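Local coordinates for protein HTH-type transcriptional activator AmpR (Pseudomonas aeruginosa PAO1, PDB 5MMH) that activates transcription of the AmpC beta-lactamase gene as a LysR-family homodimer, recognising muropeptides derived from the cell wall through its effector-binding domain, at residues 26-37 against 199-210. Sequence-based numbering, arbitrary orientation.
Sequences WLLPRLEDFQAR and FRGWLLEMAAVE
Trp-202 reaches from helix 194-215 into a hole formed by Leu-31, Asp-33, Phe-34 and Arg-37 of helix 20-37, a knob-into-hole fit that joins two helices on one side of the mixed sheet in this LysR effector-binding domain. The segments run roughly antiparallel, at 137°, with axes 10.9 Å apart. The indole shows how one flat group can combine apolar and polar contacts. A chi1 of 171° puts CG opposite the backbone N and carries the ring across to the other helix, between CB of Phe-34 over one face and CG of Met-206, from its own helix, over the other; the former is a CH-pi contact. At the ring's edge, Trp-202 NE1 donates in plane to the anti lone pair of Asp-33 OD2 (2.6 Å), while Arg-37 NH1 donates to the syn lone pair of that oxygen in a salt bridge, the oxygen tilted from the guanidinium plane. The same guanidinium also forms a salt bridge to Glu-205, NH1 and NH2 both donating end-on to OE1, and so joins two carboxylates. Farther along, Phe-199 turns its edge to the face of Phe-34, and Leu-203 packs on Leu-78 and Ile-63 of the sheet. At the other end Trp-26 bonds weakly through NE1 to Glu-210 OE2, while Glu-210 OE1 pairs with Arg-214. Arg-30 lays its guanidinium over Trp-26 NE1, and a water spans from Arg-30 NE (3.0 Å) to Met-206 O (2.9 Å).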
loop_
_atom_site.group_PDB
_atom_site.type_symbol
_atom_site.label_atom_id
_atom_site.label_comp_id
_atom_site.label_asym_id
_atom_site.label_seq_id
_atom_site.Cartn_x
_atom_site.Cartn_y
_atom_site.Cartn_z
ATOM N N TRP A 26 1.772 -6.364 -11.328
ATOM C CA TRP A 26 1.669 -6.530 -12.787
ATOM C C TRP A 26 2.734 -5.803 -13.603
ATOM O O TRP A 26 3.371 -6.399 -14.471
ATOM C CB TRP A 26 0.285 -6.075 -13.274
ATOM C CG TRP A 26 -0.069 -6.539 -14.675
ATOM C CD1 TRP A 26 -0.703 -7.704 -15.017
ATOM C CD2 TRP A 26 0.192 -5.850 -15.911
ATOM N NE1 TRP A 26 -0.855 -7.785 -16.384
ATOM C CE2 TRP A 26 -0.317 -6.662 -16.957
ATOM C CE3 TRP A 26 0.815 -4.641 -16.236
ATOM C CZ2 TRP A 26 -0.222 -6.298 -18.295
ATOM C CZ3 TRP A 26 0.893 -4.267 -17.554
ATOM C CH2 TRP A 26 0.370 -5.091 -18.582
ATOM N N LEU A 27 2.937 -4.512 -13.359
ATOM C CA LEU A 27 3.836 -3.759 -14.224
ATOM C C LEU A 27 5.288 -4.187 -14.040
ATOM O O LEU A 27 6.015 -4.382 -15.026
ATOM C CB LEU A 27 3.690 -2.265 -13.954
ATOM C CG LEU A 27 4.460 -1.351 -14.890
ATOM C CD1 LEU A 27 3.951 -1.500 -16.346
ATOM C CD2 LEU A 27 4.347 0.087 -14.420
ATOM N N LEU A 28 5.732 -4.323 -12.790
ATOM C CA LEU A 28 7.149 -4.531 -12.500
ATOM C C LEU A 28 7.633 -5.882 -13.011
ATOM O O LEU A 28 8.777 -5.960 -13.479
ATOM C CB LEU A 28 7.439 -4.398 -10.998
ATOM C CG LEU A 28 7.500 -2.999 -10.367
ATOM C CD1 LEU A 28 7.895 -3.106 -8.902
ATOM C CD2 LEU A 28 8.450 -2.054 -11.074
ATOM N N PRO A 29 6.837 -6.961 -12.917
ATOM C CA PRO A 29 7.224 -8.220 -13.587
ATOM C C PRO A 29 7.455 -8.096 -15.085
ATOM O O PRO A 29 8.160 -8.939 -15.652
ATOM C CB PRO A 29 6.040 -9.157 -13.304
ATOM C CG PRO A 29 5.481 -8.666 -12.006
ATOM C CD PRO A 29 5.681 -7.167 -12.010
ATOM N N ARG A 30 6.879 -7.093 -15.751
ATOM C CA ARG A 30 7.017 -6.950 -17.196
ATOM C C ARG A 30 7.949 -5.823 -17.606
ATOM O O ARG A 30 8.298 -5.740 -18.786
ATOM C CB ARG A 30 5.645 -6.730 -17.843
ATOM C CG ARG A 30 4.703 -7.903 -17.632
ATOM C CD ARG A 30 3.250 -7.550 -17.914
ATOM N NE ARG A 30 2.410 -8.754 -17.840
ATOM C CZ ARG A 30 2.080 -9.356 -16.693
ATOM N NH1 ARG A 30 2.508 -8.870 -15.520
ATOM N NH2 ARG A 30 1.322 -10.441 -16.713
ATOM N N LEU A 31 8.384 -4.975 -16.663
ATOM C CA LEU A 31 9.068 -3.749 -17.054
ATOM C C LEU A 31 10.449 -4.032 -17.614
ATOM O O LEU A 31 10.971 -3.236 -18.396
ATOM C CB LEU A 31 9.179 -2.797 -15.867
ATOM C CG LEU A 31 9.163 -1.312 -16.238
ATOM C CD1 LEU A 31 8.018 -0.963 -17.228
ATOM C CD2 LEU A 31 9.046 -0.475 -14.972
ATOM N N GLU A 32 11.062 -5.142 -17.213
ATOM C CA GLU A 32 12.332 -5.530 -17.802
ATOM C C GLU A 32 12.209 -5.689 -19.317
ATOM O O GLU A 32 13.115 -5.297 -20.058
ATOM C CB GLU A 32 12.817 -6.812 -17.135
ATOM C CG GLU A 32 14.307 -7.020 -17.189
ATOM C CD GLU A 32 14.796 -7.984 -16.109
ATOM O OE1 GLU A 32 15.092 -7.519 -14.981
ATOM O OE2 GLU A 32 14.874 -9.208 -16.379
ATOM N N ASP A 33 11.069 -6.207 -19.798
ATOM C CA ASP A 33 10.834 -6.302 -21.244
ATOM C C ASP A 33 10.830 -4.926 -21.901
ATOM O O ASP A 33 11.388 -4.752 -22.988
ATOM C CB ASP A 33 9.511 -7.028 -21.532
ATOM C CG ASP A 33 9.216 -7.155 -23.028
ATOM O OD1 ASP A 33 9.818 -8.043 -23.655
ATOM O OD2 ASP A 33 8.372 -6.397 -23.583
ATOM N N PHE A 34 10.192 -3.939 -21.263
ATOM C CA PHE A 34 10.158 -2.591 -21.829
ATOM C C PHE A 34 11.551 -1.982 -21.917
ATOM O O PHE A 34 11.894 -1.349 -22.923
ATOM C CB PHE A 34 9.245 -1.678 -21.001
ATOM C CG PHE A 34 9.343 -0.220 -21.379
ATOM C CD1 PHE A 34 8.749 0.253 -22.541
ATOM C CD2 PHE A 34 10.047 0.669 -20.583
ATOM C CE1 PHE A 34 8.849 1.582 -22.902
ATOM C CE2 PHE A 34 10.146 2.004 -20.928
ATOM C CZ PHE A 34 9.545 2.464 -22.085
ATOM N N GLN A 35 12.367 -2.141 -20.871
ATOM C CA GLN A 35 13.684 -1.506 -20.874
ATOM C C GLN A 35 14.618 -2.146 -21.893
ATOM O O GLN A 35 15.478 -1.457 -22.447
ATOM C CB GLN A 35 14.296 -1.546 -19.468
ATOM C CG GLN A 35 13.248 -1.283 -18.382
ATOM C CD GLN A 35 13.741 -0.470 -17.196
ATOM O OE1 GLN A 35 13.884 0.754 -17.277
ATOM N NE2 GLN A 35 13.985 -1.147 -16.078
ATOM N N ALA A 36 14.468 -3.447 -22.154
ATOM C CA ALA A 36 15.236 -4.081 -23.226
ATOM C C ALA A 36 14.854 -3.503 -24.583
ATOM O O ALA A 36 15.719 -3.104 -25.369
ATOM C CB ALA A 36 15.028 -5.598 -23.209
ATOM N N ARG A 37 13.554 -3.416 -24.857
ATOM C CA ARG A 37 13.054 -2.973 -26.153
ATOM C C ARG A 37 13.163 -1.470 -26.355
ATOM O O ARG A 37 13.071 -1.011 -27.495
ATOM C CB ARG A 37 11.599 -3.435 -26.322
ATOM C CG ARG A 37 11.497 -4.964 -26.338
ATOM C CD ARG A 37 10.092 -5.496 -26.090
ATOM N NE ARG A 37 9.132 -5.075 -27.100
ATOM C CZ ARG A 37 7.885 -5.531 -27.179
ATOM N NH1 ARG A 37 7.444 -6.430 -26.304
ATOM N NH2 ARG A 37 7.080 -5.087 -28.133
ATOM N N PHE A 199 6.049 4.172 -25.051
ATOM C CA PHE A 199 5.592 3.453 -23.862
ATOM C C PHE A 199 4.167 2.957 -24.037
ATOM O O PHE A 199 3.853 1.819 -23.685
ATOM C CB PHE A 199 5.691 4.347 -22.623
ATOM C CG PHE A 199 5.115 3.731 -21.377
ATOM C CD1 PHE A 199 5.821 2.777 -20.668
ATOM C CD2 PHE A 199 3.880 4.128 -20.901
ATOM C CE1 PHE A 199 5.289 2.215 -19.517
ATOM C CE2 PHE A 199 3.349 3.563 -19.760
ATOM C CZ PHE A 199 4.050 2.602 -19.078
ATOM N N ARG A 200 3.289 3.804 -24.573
ATOM C CA ARG A 200 1.894 3.425 -24.804
ATOM C C ARG A 200 1.783 2.193 -25.710
ATOM O O ARG A 200 0.999 1.272 -25.434
ATOM C CB ARG A 200 1.163 4.634 -25.390
ATOM C CG ARG A 200 -0.237 4.436 -25.908
ATOM C CD ARG A 200 -0.559 5.598 -26.857
ATOM N NE ARG A 200 -1.672 5.284 -27.740
ATOM C CZ ARG A 200 -2.738 6.061 -27.928
ATOM N NH1 ARG A 200 -3.710 5.669 -28.756
ATOM N NH2 ARG A 200 -2.832 7.229 -27.297
ATOM N N GLY A 201 2.578 2.139 -26.774
ATOM C CA GLY A 201 2.503 0.994 -27.667
ATOM C C GLY A 201 2.873 -0.300 -26.967
ATOM O O GLY A 201 2.146 -1.295 -27.040
ATOM N N TRP A 202 3.992 -0.288 -26.244
ATOM C CA TRP A 202 4.402 -1.465 -25.488
ATOM C C TRP A 202 3.376 -1.835 -24.421
ATOM O O TRP A 202 3.091 -3.021 -24.206
ATOM C CB TRP A 202 5.772 -1.220 -24.854
ATOM C CG TRP A 202 6.164 -2.290 -23.908
ATOM C CD1 TRP A 202 6.838 -3.436 -24.206
ATOM C CD2 TRP A 202 5.912 -2.325 -22.503
ATOM N NE1 TRP A 202 7.000 -4.187 -23.087
ATOM C CE2 TRP A 202 6.443 -3.531 -22.022
ATOM C CE3 TRP A 202 5.269 -1.461 -21.609
ATOM C CZ2 TRP A 202 6.382 -3.891 -20.676
ATOM C CZ3 TRP A 202 5.205 -1.815 -20.280
ATOM C CH2 TRP A 202 5.766 -3.017 -19.820
ATOM N N LEU A 203 2.802 -0.841 -23.740
ATOM C CA LEU A 203 1.874 -1.168 -22.657
ATOM C C LEU A 203 0.574 -1.754 -23.193
ATOM O O LEU A 203 -0.015 -2.648 -22.566
ATOM C CB LEU A 203 1.587 0.064 -21.807
ATOM C CG LEU A 203 0.599 -0.100 -20.652
ATOM C CD1 LEU A 203 1.177 -0.979 -19.550
ATOM C CD2 LEU A 203 0.230 1.277 -20.131
ATOM N N LEU A 204 0.107 -1.258 -24.345
ATOM C CA LEU A 204 -1.107 -1.805 -24.958
ATOM C C LEU A 204 -0.902 -3.241 -25.428
ATOM O O LEU A 204 -1.798 -4.075 -25.285
ATOM C CB LEU A 204 -1.552 -0.923 -26.123
ATOM C CG LEU A 204 -2.148 0.407 -25.660
ATOM C CD1 LEU A 204 -2.517 1.303 -26.846
ATOM C CD2 LEU A 204 -3.368 0.168 -24.776
ATOM N N GLU A 205 0.254 -3.538 -26.017
ATOM C CA GLU A 205 0.576 -4.920 -26.371
ATOM C C GLU A 205 0.505 -5.829 -25.145
ATOM O O GLU A 205 -0.172 -6.863 -25.158
ATOM C CB GLU A 205 1.963 -4.975 -26.993
ATOM C CG GLU A 205 2.388 -6.350 -27.455
ATOM C CD GLU A 205 3.735 -6.306 -28.149
ATOM O OE1 GLU A 205 4.700 -6.921 -27.636
ATOM O OE2 GLU A 205 3.831 -5.625 -29.198
ATOM N N MET A 206 1.204 -5.454 -24.072
ATOM C CA MET A 206 1.169 -6.251 -22.849
ATOM C C MET A 206 -0.246 -6.343 -22.286
ATOM O O MET A 206 -0.646 -7.384 -21.766
ATOM C CB MET A 206 2.110 -5.659 -21.792
ATOM C CG MET A 206 3.597 -5.655 -22.151
ATOM S SD MET A 206 4.353 -7.246 -22.586
ATOM C CE MET A 206 4.256 -8.180 -21.090
ATOM N N ALA A 207 -1.019 -5.264 -22.363
ATOM C CA ALA A 207 -2.373 -5.332 -21.834
ATOM C C ALA A 207 -3.228 -6.299 -22.647
ATOM O O ALA A 207 -4.036 -7.042 -22.076
ATOM C CB ALA A 207 -2.994 -3.937 -21.804
ATOM N N ALA A 208 -3.043 -6.328 -23.976
ATOM C CA ALA A 208 -3.844 -7.214 -24.813
ATOM C C ALA A 208 -3.585 -8.672 -24.470
ATOM O O ALA A 208 -4.509 -9.485 -24.474
ATOM C CB ALA A 208 -3.561 -6.951 -26.295
ATOM N N VAL A 209 -2.333 -9.024 -24.159
ATOM C CA VAL A 209 -2.031 -10.391 -23.733
ATOM C C VAL A 209 -2.731 -10.707 -22.418
ATOM O O VAL A 209 -3.117 -11.853 -22.163
ATOM C CB VAL A 209 -0.500 -10.580 -23.625
ATOM C CG1 VAL A 209 -0.157 -11.912 -22.929
ATOM C CG2 VAL A 209 0.152 -10.479 -25.012
ATOM N N GLU A 210 -2.916 -9.705 -21.556
ATOM C CA GLU A 210 -3.551 -9.988 -20.276
ATOM C C GLU A 210 -5.053 -10.183 -20.468
ATOM O O GLU A 210 -5.632 -11.156 -19.974
ATOM C CB GLU A 210 -3.230 -8.866 -19.269
ATOM C CG GLU A 210 -3.953 -8.945 -17.903
ATOM C CD GLU A 210 -3.429 -10.047 -16.941
ATOM O OE1 GLU A 210 -4.162 -10.386 -15.984
ATOM O OE2 GLU A 210 -2.307 -10.571 -17.121
HETATM O O HOH W 1 1.213 -9.266 -20.509
HETATM O O HOH W 2 0.160 -11.226 -19.408
#